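Local coordinates for protein putative glucoamylase (Bacteroides uniformis, PDB 4GL3) that is a putative glucoamylase, probably a glycoside hydrolase that releases glucose from starch-like glucans, at residues R262-K265 with D270-E273; S214-G219 with L413-P418; N224-G229 with D266-Y271; A277-N282 with L330-Y335; I388-Y391 with I396-L399. All coordinates share one frame; numbering follows the deposited sequence.

Contact 1: R262-K265 with D270-E273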
# COMPACT_ATOMS: atom_id res chain seq x y z
N ARG A 262 -13.78 1.32 -7.21
CA ARG A 262 -15.00 0.90 -7.88
C ARG A 262 -16.00 2.08 -8.03
O ARG A 262 -16.39 2.71 -7.05
CB ARG A 262 -15.64 -0.27 -7.11
CG ARG A 262 -14.71 -1.49 -7.02
CD ARG A 262 -15.30 -2.60 -6.15
NE ARG A 262 -15.55 -2.03 -4.82
CZ ARG A 262 -16.41 -2.53 -3.94
NH1 ARG A 262 -17.08 -3.63 -4.18
NH2 ARG A 262 -16.57 -1.92 -2.77
N GLY A 263 -16.35 2.39 -9.27
CA GLY A 263 -17.20 3.54 -9.59
C GLY A 263 -16.49 4.87 -9.38
O GLY A 263 -17.12 5.93 -9.47
N LEU A 264 -15.18 4.85 -9.10
CA LEU A 264 -14.40 6.08 -8.92
C LEU A 264 -13.95 6.67 -10.25
O LEU A 264 -13.34 5.97 -11.05
CB LEU A 264 -13.20 5.81 -8.02
CG LEU A 264 -12.43 7.05 -7.50
CD1 LEU A 264 -13.28 7.80 -6.49
CD2 LEU A 264 -11.08 6.57 -6.93
N LYS A 265 -14.26 7.95 -10.49
CA LYS A 265 -13.99 8.61 -11.77
C LYS A 265 -13.58 10.06 -11.53
O LYS A 265 -14.21 10.74 -10.74
CB LYS A 265 -15.23 8.64 -12.67
CG LYS A 265 -15.81 7.27 -13.08
CD LYS A 265 -16.88 7.49 -14.17
CE LYS A 265 -17.37 6.22 -14.87
NZ LYS A 265 -17.98 5.29 -13.89
N ASP A 270 -11.53 6.41 -15.44
CA ASP A 270 -12.38 5.50 -14.66
C ASP A 270 -11.42 4.57 -13.95
O ASP A 270 -10.76 3.73 -14.58
CB ASP A 270 -13.32 4.76 -15.60
CG ASP A 270 -14.11 3.65 -14.92
OD1 ASP A 270 -13.75 3.17 -13.84
OD2 ASP A 270 -15.09 3.24 -15.52
N TYR A 271 -11.31 4.73 -12.64
CA TYR A 271 -10.26 4.05 -11.90
C TYR A 271 -10.51 2.56 -11.75
O TYR A 271 -9.56 1.79 -11.64
CB TYR A 271 -9.96 4.72 -10.57
CG TYR A 271 -9.25 6.03 -10.84
CD1 TYR A 271 -7.89 6.05 -11.12
CD2 TYR A 271 -9.95 7.23 -10.94
CE1 TYR A 271 -7.23 7.23 -11.46
CE2 TYR A 271 -9.29 8.42 -11.26
CZ TYR A 271 -7.93 8.41 -11.53
OH TYR A 271 -7.29 9.58 -11.88
N GLU A 272 -11.76 2.15 -11.81
CA GLU A 272 -12.06 0.73 -11.80
C GLU A 272 -11.51 0.06 -13.08
O GLU A 272 -10.93 -1.03 -13.03
CB GLU A 272 -13.56 0.49 -11.71
CG GLU A 272 -13.92 -0.98 -11.50
CD GLU A 272 -15.42 -1.18 -11.20
OE1 GLU A 272 -16.20 -0.19 -11.14
OE2 GLU A 272 -15.80 -2.34 -11.01
N GLU A 273 -11.72 0.71 -14.22
CA GLU A 273 -11.15 0.27 -15.48
C GLU A 273 -9.61 0.24 -15.39
O GLU A 273 -8.99 -0.71 -15.84
CB GLU A 273 -11.58 1.20 -16.62
CG GLU A 273 -11.23 0.66 -18.00
CD GLU A 273 -11.42 1.68 -19.15
OE1 GLU A 273 -11.76 2.88 -18.92
OE2 GLU A 273 -11.20 1.27 -20.32

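Contact 2: S214-G219 with L413-P418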
# COMPACT_ATOMS: atom_id res chain seq x y z
N SER A 214 -5.27 23.17 -8.49
CA SER A 214 -4.31 23.23 -9.57
C SER A 214 -3.02 22.38 -9.29
O SER A 214 -2.32 21.96 -10.23
CB SER A 214 -3.96 24.70 -9.85
OG SER A 214 -3.27 25.20 -8.68
N VAL A 215 -2.75 22.10 -8.01
CA VAL A 215 -1.64 21.24 -7.62
C VAL A 215 -1.90 19.83 -8.17
O VAL A 215 -0.96 19.16 -8.66
CB VAL A 215 -1.42 21.26 -6.07
CG1 VAL A 215 -0.48 20.17 -5.55
CG2 VAL A 215 -0.96 22.65 -5.59
N TYR A 216 -3.14 19.37 -8.08
CA TYR A 216 -3.50 18.07 -8.63
C TYR A 216 -3.49 18.10 -10.18
O TYR A 216 -2.83 17.28 -10.82
CB TYR A 216 -4.91 17.66 -8.16
CG TYR A 216 -5.39 16.31 -8.60
CD1 TYR A 216 -4.75 15.17 -8.21
CD2 TYR A 216 -6.52 16.18 -9.39
CE1 TYR A 216 -5.21 13.93 -8.57
CE2 TYR A 216 -6.98 14.96 -9.78
CZ TYR A 216 -6.33 13.83 -9.37
OH TYR A 216 -6.79 12.58 -9.75
N HIS A 217 -4.22 19.04 -10.76
CA HIS A 217 -4.41 19.04 -12.21
C HIS A 217 -3.14 19.35 -13.02
O HIS A 217 -2.93 18.75 -14.07
CB HIS A 217 -5.57 19.98 -12.61
CG HIS A 217 -6.88 19.52 -12.05
ND1 HIS A 217 -7.49 18.35 -12.48
CD2 HIS A 217 -7.67 20.03 -11.08
CE1 HIS A 217 -8.62 18.19 -11.81
NE2 HIS A 217 -8.76 19.20 -10.96
N LYS A 218 -2.27 20.23 -12.51
CA LYS A 218 -0.99 20.54 -13.20
C LYS A 218 0.20 19.72 -12.74
O LYS A 218 1.10 19.49 -13.50
CB LYS A 218 -0.64 22.01 -13.01
CG LYS A 218 -1.63 22.93 -13.68
CD LYS A 218 -1.18 24.36 -13.45
CE LYS A 218 -1.88 25.35 -14.36
NZ LYS A 218 -3.15 25.79 -13.70
N GLY A 219 0.23 19.30 -11.49
CA GLY A 219 1.34 18.53 -10.99
C GLY A 219 1.18 17.03 -11.16
O GLY A 219 1.95 16.39 -11.86
N LEU A 413 -11.49 17.75 -6.00
CA LEU A 413 -10.72 17.34 -7.14
C LEU A 413 -11.58 16.89 -8.32
O LEU A 413 -11.04 16.53 -9.33
CB LEU A 413 -9.70 16.27 -6.76
CG LEU A 413 -8.62 16.70 -5.79
CD1 LEU A 413 -7.65 15.55 -5.54
CD2 LEU A 413 -7.93 17.98 -6.26
N GLY A 414 -12.91 16.96 -8.20
CA GLY A 414 -13.78 16.67 -9.30
C GLY A 414 -14.18 15.21 -9.41
O GLY A 414 -14.69 14.80 -10.43
N PHE A 415 -13.99 14.41 -8.38
CA PHE A 415 -14.34 12.98 -8.50
C PHE A 415 -15.84 12.75 -8.37
O PHE A 415 -16.50 13.52 -7.69
CB PHE A 415 -13.71 12.14 -7.42
CG PHE A 415 -12.27 11.85 -7.63
CD1 PHE A 415 -11.30 12.80 -7.31
CD2 PHE A 415 -11.87 10.65 -8.17
CE1 PHE A 415 -9.96 12.51 -7.48
CE2 PHE A 415 -10.55 10.37 -8.37
CZ PHE A 415 -9.58 11.30 -8.01
N THR A 416 -16.34 11.70 -9.03
CA THR A 416 -17.65 11.11 -8.72
C THR A 416 -17.38 9.67 -8.20
O THR A 416 -16.34 9.04 -8.51
CB THR A 416 -18.57 11.05 -9.95
OG1 THR A 416 -17.87 10.36 -10.98
CG2 THR A 416 -18.98 12.47 -10.46
N SER A 417 -18.29 9.18 -7.37
CA SER A 417 -18.15 7.85 -6.73
C SER A 417 -19.53 7.47 -6.16
O SER A 417 -20.31 8.35 -5.79
CB SER A 417 -17.10 7.91 -5.60
OG SER A 417 -17.09 6.73 -4.80
N PRO A 418 -19.83 6.17 -6.07
CA PRO A 418 -21.07 5.81 -5.38
C PRO A 418 -21.09 6.23 -3.91
O PRO A 418 -22.16 6.33 -3.33
CB PRO A 418 -21.14 4.29 -5.49
CG PRO A 418 -19.80 3.83 -5.93
CD PRO A 418 -19.10 5.00 -6.58

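Contact 3: N224-G229 with D266-Y271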
# COMPACT_ATOMS: atom_id res chain seq x y z
N ASN A 224 4.75 12.14 -18.83
CA ASN A 224 4.90 11.05 -19.78
C ASN A 224 4.25 9.74 -19.30
O ASN A 224 3.80 8.92 -20.13
CB ASN A 224 6.38 10.77 -20.06
CG ASN A 224 7.13 11.96 -20.62
OD1 ASN A 224 6.59 12.81 -21.35
ND2 ASN A 224 8.39 12.04 -20.28
N THR A 225 4.22 9.56 -17.98
CA THR A 225 3.71 8.38 -17.30
C THR A 225 2.22 8.51 -16.86
O THR A 225 1.70 7.61 -16.20
CB THR A 225 4.56 8.08 -16.04
OG1 THR A 225 4.59 9.26 -15.20
CG2 THR A 225 6.03 7.66 -16.44
N PHE A 226 1.56 9.63 -17.19
CA PHE A 226 0.16 9.84 -16.82
C PHE A 226 -0.81 9.34 -17.91
O PHE A 226 -1.16 8.17 -17.89
CB PHE A 226 -0.11 11.28 -16.35
CG PHE A 226 -1.45 11.43 -15.67
CD1 PHE A 226 -1.68 10.80 -14.46
CD2 PHE A 226 -2.47 12.14 -16.27
CE1 PHE A 226 -2.90 10.89 -13.84
CE2 PHE A 226 -3.71 12.22 -15.66
CZ PHE A 226 -3.92 11.59 -14.44
N LEU A 227 -1.25 10.17 -18.83
CA LEU A 227 -2.24 9.70 -19.81
C LEU A 227 -1.56 8.65 -20.69
O LEU A 227 -0.44 8.86 -21.13
CB LEU A 227 -2.83 10.82 -20.67
CG LEU A 227 -3.74 11.87 -19.97
CD1 LEU A 227 -4.31 12.84 -21.02
CD2 LEU A 227 -4.87 11.20 -19.20
N ASN A 228 -2.23 7.50 -20.87
CA ASN A 228 -1.70 6.44 -21.70
C ASN A 228 -2.71 6.15 -22.81
O ASN A 228 -2.59 6.65 -23.93
CB ASN A 228 -1.38 5.22 -20.81
CG ASN A 228 -0.66 4.10 -21.56
OD1 ASN A 228 -0.92 3.90 -22.74
ND2 ASN A 228 0.27 3.40 -20.89
N GLY A 229 -3.74 5.39 -22.49
CA GLY A 229 -4.77 5.09 -23.50
C GLY A 229 -4.32 4.12 -24.58
O GLY A 229 -5.07 3.89 -25.52
N ASP A 266 -12.55 10.54 -12.23
CA ASP A 266 -12.26 11.99 -12.26
C ASP A 266 -12.24 12.35 -13.73
O ASP A 266 -12.68 11.54 -14.57
CB ASP A 266 -10.99 12.36 -11.49
CG ASP A 266 -9.72 11.80 -12.11
OD1 ASP A 266 -9.79 11.17 -13.19
OD2 ASP A 266 -8.66 11.94 -11.46
N ARG A 267 -11.77 13.55 -14.08
CA ARG A 267 -11.81 13.95 -15.49
C ARG A 267 -10.80 13.18 -16.34
O ARG A 267 -10.84 13.31 -17.49
CB ARG A 267 -11.60 15.48 -15.66
CG ARG A 267 -10.20 15.98 -15.37
CD ARG A 267 -10.02 17.46 -15.76
NE ARG A 267 -10.55 18.35 -14.73
CZ ARG A 267 -10.15 19.62 -14.49
NH1 ARG A 267 -9.17 20.20 -15.21
NH2 ARG A 267 -10.71 20.33 -13.51
N TYR A 268 -9.87 12.44 -15.74
CA TYR A 268 -8.83 11.74 -16.47
C TYR A 268 -9.14 10.26 -16.64
O TYR A 268 -8.80 9.71 -17.65
CB TYR A 268 -7.48 11.87 -15.75
CG TYR A 268 -7.15 13.33 -15.46
CD1 TYR A 268 -6.90 14.21 -16.50
CD2 TYR A 268 -7.14 13.82 -14.18
CE1 TYR A 268 -6.65 15.56 -16.26
CE2 TYR A 268 -6.88 15.16 -13.94
CZ TYR A 268 -6.67 16.02 -14.97
OH TYR A 268 -6.42 17.34 -14.72
N ALA A 269 -9.74 9.59 -15.66
CA ALA A 269 -9.94 8.15 -15.81
C ALA A 269 -11.11 7.59 -15.00
O ALA A 269 -11.61 8.21 -14.02
CB ALA A 269 -8.68 7.38 -15.44
N ASP A 270 -11.53 6.41 -15.44
CA ASP A 270 -12.38 5.50 -14.66
C ASP A 270 -11.42 4.57 -13.95
O ASP A 270 -10.76 3.73 -14.58
CB ASP A 270 -13.32 4.76 -15.60
CG ASP A 270 -14.11 3.65 -14.92
OD1 ASP A 270 -13.75 3.17 -13.84
OD2 ASP A 270 -15.09 3.24 -15.52
N TYR A 271 -11.31 4.73 -12.64
CA TYR A 271 -10.26 4.05 -11.90
C TYR A 271 -10.51 2.56 -11.75
O TYR A 271 -9.56 1.79 -11.64
CB TYR A 271 -9.96 4.72 -10.57
CG TYR A 271 -9.25 6.03 -10.84
CD1 TYR A 271 -7.89 6.05 -11.12
CD2 TYR A 271 -9.95 7.23 -10.94
CE1 TYR A 271 -7.23 7.23 -11.46
CE2 TYR A 271 -9.29 8.42 -11.26
CZ TYR A 271 -7.93 8.41 -11.53
OH TYR A 271 -7.29 9.58 -11.88

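Contact 4: A277-N282 with L330-Y335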
# COMPACT_ATOMS: atom_id res chain seq x y z
N ALA A 277 -7.57 -3.15 -15.97
CA ALA A 277 -6.72 -3.15 -17.17
C ALA A 277 -5.28 -3.47 -16.78
O ALA A 277 -4.66 -4.33 -17.37
CB ALA A 277 -6.79 -1.81 -17.94
N HIS A 278 -4.76 -2.76 -15.80
CA HIS A 278 -3.38 -2.98 -15.38
C HIS A 278 -3.15 -4.42 -14.91
O HIS A 278 -2.17 -5.07 -15.29
CB HIS A 278 -3.01 -2.00 -14.30
CG HIS A 278 -1.55 -1.96 -13.98
ND1 HIS A 278 -1.03 -1.06 -13.07
CD2 HIS A 278 -0.49 -2.69 -14.44
CE1 HIS A 278 0.28 -1.24 -12.98
NE2 HIS A 278 0.63 -2.22 -13.79
N THR A 279 -4.05 -4.92 -14.07
CA THR A 279 -3.96 -6.32 -13.62
C THR A 279 -3.97 -7.32 -14.76
O THR A 279 -3.17 -8.26 -14.79
CB THR A 279 -5.09 -6.60 -12.61
OG1 THR A 279 -4.98 -5.69 -11.51
CG2 THR A 279 -5.11 -8.08 -12.14
N LEU A 280 -4.85 -7.12 -15.73
CA LEU A 280 -5.02 -8.14 -16.81
C LEU A 280 -3.89 -8.06 -17.81
O LEU A 280 -3.45 -9.05 -18.34
CB LEU A 280 -6.39 -7.99 -17.49
CG LEU A 280 -7.58 -8.41 -16.61
CD1 LEU A 280 -8.87 -8.45 -17.41
CD2 LEU A 280 -7.32 -9.77 -15.99
N ILE A 281 -3.39 -6.86 -18.05
CA ILE A 281 -2.20 -6.67 -18.88
C ILE A 281 -0.94 -7.33 -18.25
O ILE A 281 -0.18 -8.00 -18.95
CB ILE A 281 -1.98 -5.18 -19.18
CG1 ILE A 281 -3.07 -4.69 -20.15
CG2 ILE A 281 -0.57 -4.92 -19.71
CD1 ILE A 281 -3.22 -3.15 -20.16
N ASN A 282 -0.73 -7.13 -16.96
CA ASN A 282 0.40 -7.75 -16.22
C ASN A 282 0.32 -9.28 -16.33
O ASN A 282 1.29 -9.98 -16.70
CB ASN A 282 0.35 -7.23 -14.77
CG ASN A 282 1.61 -7.49 -13.99
OD1 ASN A 282 1.82 -8.61 -13.51
ND2 ASN A 282 2.45 -6.44 -13.80
N LEU A 330 -1.96 -11.63 -5.76
CA LEU A 330 -2.82 -11.85 -4.61
C LEU A 330 -3.53 -10.56 -4.24
O LEU A 330 -4.75 -10.55 -4.00
CB LEU A 330 -2.02 -12.41 -3.43
CG LEU A 330 -1.36 -13.80 -3.64
CD1 LEU A 330 -0.84 -14.35 -2.33
CD2 LEU A 330 -2.32 -14.76 -4.28
N SER A 331 -2.78 -9.45 -4.24
CA SER A 331 -3.38 -8.19 -3.83
C SER A 331 -4.30 -7.55 -4.88
O SER A 331 -5.01 -6.57 -4.57
CB SER A 331 -2.31 -7.22 -3.39
OG SER A 331 -1.54 -7.76 -2.32
N SER A 332 -4.27 -8.09 -6.09
CA SER A 332 -5.11 -7.68 -7.19
C SER A 332 -6.43 -8.46 -7.23
O SER A 332 -7.20 -8.31 -8.19
CB SER A 332 -4.34 -7.82 -8.52
OG SER A 332 -3.44 -6.72 -8.70
N ILE A 333 -6.68 -9.28 -6.20
CA ILE A 333 -7.89 -10.11 -6.06
C ILE A 333 -9.22 -9.36 -6.30
O ILE A 333 -10.06 -9.89 -7.01
CB ILE A 333 -7.90 -10.96 -4.74
CG1 ILE A 333 -9.08 -11.98 -4.73
CG2 ILE A 333 -7.86 -10.08 -3.49
CD1 ILE A 333 -8.86 -13.18 -3.79
N PRO A 334 -9.40 -8.12 -5.81
CA PRO A 334 -10.71 -7.56 -6.14
C PRO A 334 -10.84 -7.18 -7.59
O PRO A 334 -11.92 -6.97 -8.05
CB PRO A 334 -10.81 -6.31 -5.29
CG PRO A 334 -9.41 -5.99 -4.85
CD PRO A 334 -8.60 -7.23 -4.95
N TYR A 335 -9.74 -7.12 -8.31
CA TYR A 335 -9.79 -6.68 -9.70
C TYR A 335 -9.94 -7.83 -10.68
O TYR A 335 -10.52 -7.64 -11.73
CB TYR A 335 -8.55 -5.88 -10.04
CG TYR A 335 -8.21 -4.80 -9.06
CD1 TYR A 335 -9.18 -3.95 -8.56
CD2 TYR A 335 -6.88 -4.58 -8.67
CE1 TYR A 335 -8.86 -2.92 -7.69
CE2 TYR A 335 -6.55 -3.54 -7.79
CZ TYR A 335 -7.55 -2.72 -7.31
OH TYR A 335 -7.25 -1.67 -6.49

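Contact 5: I388-Y391 with I396-L399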
# COMPACT_ATOMS: atom_id res chain seq x y z
N ILE A 388 -7.41 -8.79 0.10
CA ILE A 388 -8.26 -9.96 0.25
C ILE A 388 -9.49 -9.52 1.00
O ILE A 388 -10.62 -9.80 0.58
CB ILE A 388 -7.58 -11.17 0.94
CG1 ILE A 388 -6.55 -11.82 -0.01
CG2 ILE A 388 -8.62 -12.20 1.44
CD1 ILE A 388 -5.61 -12.82 0.69
N GLU A 389 -9.32 -8.77 2.09
CA GLU A 389 -10.53 -8.40 2.83
C GLU A 389 -11.46 -7.46 2.02
O GLU A 389 -12.69 -7.60 2.08
CB GLU A 389 -10.19 -7.72 4.18
CG GLU A 389 -11.40 -7.57 5.08
CD GLU A 389 -12.04 -8.91 5.39
OE1 GLU A 389 -11.26 -9.87 5.60
OE2 GLU A 389 -13.30 -8.99 5.42
N ASN A 390 -10.89 -6.47 1.34
CA ASN A 390 -11.68 -5.62 0.48
C ASN A 390 -12.50 -6.42 -0.55
O ASN A 390 -13.68 -6.14 -0.75
CB ASN A 390 -10.83 -4.57 -0.23
CG ASN A 390 -10.52 -3.38 0.66
OD1 ASN A 390 -11.31 -3.08 1.57
ND2 ASN A 390 -9.37 -2.69 0.41
N TYR A 391 -11.87 -7.41 -1.17
CA TYR A 391 -12.62 -8.35 -2.05
C TYR A 391 -13.73 -9.05 -1.30
O TYR A 391 -14.82 -9.17 -1.82
CB TYR A 391 -11.68 -9.40 -2.65
CG TYR A 391 -12.39 -10.57 -3.30
CD1 TYR A 391 -13.19 -10.38 -4.42
CD2 TYR A 391 -12.28 -11.85 -2.78
CE1 TYR A 391 -13.84 -11.43 -5.03
CE2 TYR A 391 -12.93 -12.92 -3.39
CZ TYR A 391 -13.70 -12.68 -4.51
OH TYR A 391 -14.36 -13.68 -5.12
N ILE A 396 -12.18 -2.21 4.47
CA ILE A 396 -11.30 -1.04 4.67
C ILE A 396 -11.74 0.12 3.77
O ILE A 396 -11.73 1.28 4.19
CB ILE A 396 -9.81 -1.39 4.48
CG1 ILE A 396 -9.39 -2.51 5.46
CG2 ILE A 396 -8.92 -0.16 4.63
CD1 ILE A 396 -9.74 -2.30 6.92
N TRP A 397 -12.16 -0.21 2.55
CA TRP A 397 -12.82 0.74 1.66
C TRP A 397 -13.99 1.45 2.30
O TRP A 397 -14.09 2.66 2.26
CB TRP A 397 -13.35 0.03 0.43
CG TRP A 397 -12.31 -0.36 -0.56
CD1 TRP A 397 -11.09 0.21 -0.76
CD2 TRP A 397 -12.43 -1.40 -1.55
NE1 TRP A 397 -10.42 -0.43 -1.77
CE2 TRP A 397 -11.23 -1.41 -2.30
CE3 TRP A 397 -13.41 -2.34 -1.84
CZ2 TRP A 397 -11.01 -2.31 -3.35
CZ3 TRP A 397 -13.20 -3.23 -2.89
CH2 TRP A 397 -12.00 -3.21 -3.63
N LYS A 398 -14.90 0.73 2.92
CA LYS A 398 -16.05 1.41 3.54
C LYS A 398 -15.62 2.37 4.65
O LYS A 398 -16.16 3.45 4.77
CB LYS A 398 -17.08 0.43 4.09
CG LYS A 398 -17.83 -0.34 3.01
CD LYS A 398 -18.87 -1.30 3.63
CE LYS A 398 -18.94 -2.64 2.91
NZ LYS A 398 -19.56 -2.55 1.56
N LEU A 399 -14.64 1.97 5.46
CA LEU A 399 -14.20 2.82 6.56
C LEU A 399 -13.59 4.13 6.03
O LEU A 399 -13.99 5.23 6.42
CB LEU A 399 -13.20 2.05 7.45
CG LEU A 399 -13.83 0.89 8.23
CD1 LEU A 399 -12.74 -0.05 8.70
CD2 LEU A 399 -14.72 1.40 9.38

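Contact 1: R262-K265 with D270-E273
The backbone N of Y271 gives its hydrogen to L264 O, 2.9 Å away, in a nearly straight bond (164° at the hydrogen), and the N of G263 reaches E272 OE1 at 3.2 Å. That second bond comes down onto the carboxylate from above its plane, tilted by about 40°. E272 gets there because its CG lies anti to the backbone N (chi1 -172°) and the chain beyond stays extended, carrying OE1 to the N-H of G263, where it also lies 3.6 Å from R262 CA. The other oxygen, OE2, is paired with K276, so both ends of the carboxylate are held. R262 sends its guanidinium to D260 instead.

D270 is the N-cap of the helix that opens at Y271: its OD1 accepts from E273 N at 3.2 Å and, weakly, from E272 N. Its OD2 faces K265 NZ across a long ion pair of 3.9 Å, with K265 CE packed against the same oxygen. K265 and D270 also form a single backbone bridge, bringing their CA atoms to 4.5 Å. Further in, the L264 CD2 methyl meets Y271 CD2 at 4.2 Å, while L264 O lies at the edge of the tyrosine ring, near its plane. The Y271 hydroxyl goes on to D266.

The contact closes the base of a short loop at the start of helix 271-288. Strand 235-239 touches Y271 through L239 and E273 through P238, and F415, T416 and S417 of the C-terminal loop pack against L264 and K265.

Contact 2: S214-G219 with L413-P418
Y216, on helix 213-220, packs against L413 where the chain leaves helix 404-412 through a Schellman motif, with G414 at positive phi. The tyrosine starts at CB, which touches the L413 CD2 methyl at 3.6 Å. From there a chi1 of -178° carries the ring across the leucine, the two side chains crossing at a slant. CG and CD2 meet both leucine methyls. Over the centre of the ring sits L413 CD1, a CH-pi contact at 3.9 Å from the centroid and 12° off the ring normal.

At the far end the hydroxyl oxygen lies 3.5 Å from F415 CZ, with the two side chains running roughly at right angles. F415 is the carbon neighbour of this oxygen; its polar partners, D266 and H197, lie outside the two segments. L413 has I201 and A204 of helix 197-205 as further neighbours, so the leucine packs against that helix as well as helix 213-220.

Alongside, H217 brings its imidazole obliquely up to the leucine carbonyl. Its ND1 is bonded to the Y268 hydroxyl, and the neighbouring ring atom, CE1, lies 3.8 Å from L413 O.

Contact 3: N224-G229 with D266-Y271
F226 drives the edge of its ring into the face of Y268, a T-shaped pair with centroids 5.3 Å apart and planes at 81°. The touching edge is CE2 and CZ: F226 CE2 comes within 3.6 Å of Y268 CG, so the phenylalanine meets the tyrosine near the root of its ring. A chi1 of -166° swings the F226 ring across to the other segment to do this. On the opposite face of Y268 from F226, R267 CG lies over the ring centre, and the tyrosine hydroxyl is bonded to H217.

The turn that carries Y268 is held by D266. Its OD1 takes two backbone hydrogens, from Y268 N at 2.8 Å and from A269 N at 2.9 Å, an Asx turn and Asx motif that fix how Y268 is presented. D266 OD2 accepts from the Y271 hydroxyl and also meets Y216.

The other flank is much looser. L227 is exposed, and its CD2 merely grazes Y268 CB at 4.4 Å; no hydrogen bond crosses between the two segments.

F226 stands just before the hairpin of strands 227-232 and 235-239. W220, the last residue of helix 213-220, and A221 just after it pack beside F226, while L239 touches L227, A269 and Y271, setting the hairpin against the loop that leads into helix 271-288.

Contact 4: A277-N282 with L330-Y335
T279 meets both S332 and Y335, and through them the turn that follows helix 326-331. Its two branches divide the work. The hydroxyl, OG1, lies 3.4 Å from S332 OG, at best a weak hydrogen bond, and 3.6 Å from Y335 CD2, approaching that ring obliquely. The methyl, CG2, packs on S332 CB at 3.7 Å. Chi1 of -58° sets CG2 anti to the backbone N and OG1 anti to the carbonyl carbon, leaving both branches in contact with the serine.

Each of the polar groups has a firmer partner beyond this shell. T279 OG1 is bonded to M275 O, one turn earlier in its own helix, and S332 OG to H253 NE2. The Y335 hydroxyl is bonded to T252 O, which holds the far end of the ring. T252 and L249 also touch S332, so the loop carrying these residues borders the contact.

The backbone keeps the serine and tyrosine together: Y335 N bonds to S332 O at 2.8 Å, and I333 N to L330 O at 3.2 Å. Segment 277-282 is regular helix, whereas 330-335 runs off the end of its helix into a turn; the residues that touch are all buried.

With threonine facing serine, T279 CA and S332 CA are 6.7 Å apart. This is plain packing that joins helix 271-288 to the turn after helix 326-331, inside a mainly alpha-helical fold consistent with the helical toroid of the six-hairpin clan.

Contact 5: I388-Y391 with I396-L399
N390 lays its side chain flat over the indole of W397. The amide and ring planes are 6° apart, a true stack, with N390 CG 3.5 Å above the ring system and over its centre. The overlap is graded along the residue: CB sits over the six-membered ring, a CH-pi contact 3.5 Å from its centroid and almost on the normal, whereas ND2 lies over the five-membered part. There N390 ND2 comes to 3.3 Å from W397 NE1. Both are donors, so no bond joins them; each has its own carbonyl, N390 ND2 that of M257 and W397 NE1 that of Y256, neighbouring residues of one loop.

The carbonyl end of the amide faces the start of the next helix. N390 OD1 accepts from W397 N at 3.1 Å with a nearly straight N-H (169°), the donor somewhat tilted from the carbonyl plane. A second, weak bond comes from I396 N at 3.2 Å. N390 chi1 of -80°, which puts CG beside the backbone N, turns the amide so that it can stack and accept at once. The bonds at OD1 and ND2 then fix which way round the amide lies. I396 adds its CB, 3.7 Å from the same oxygen.

The pair thus joins the end of helix 378-393 to the beginning of helix 395-401 across a tight connection. M62 and I65 of helix 54-69 pack against I396, P334 and R262 lie against W397, and helix 15-27 borders I388 and Y391.

Overall arrangement
Following the chain from the N terminus, helix 213-220 comes first, and contact 2 joins it to the loop after helix 404-412, closing a loop of almost 200 residues that encloses all the others. Within it, contact 3 links the hairpin's start to the 266-271 turn; contact 1 ends on the same stretch, closing the short loop before helix 271-288. Contact 4 follows in series, from that helix to 330-335, and contact 5 closes last, between consecutive helices. Contacts 1 and 2 touch through K265 O and T416 N, contacts 2 and 3 through Y216 and D266. R262 and P334, from contacts 1 and 4, both reach W397 of contact 5.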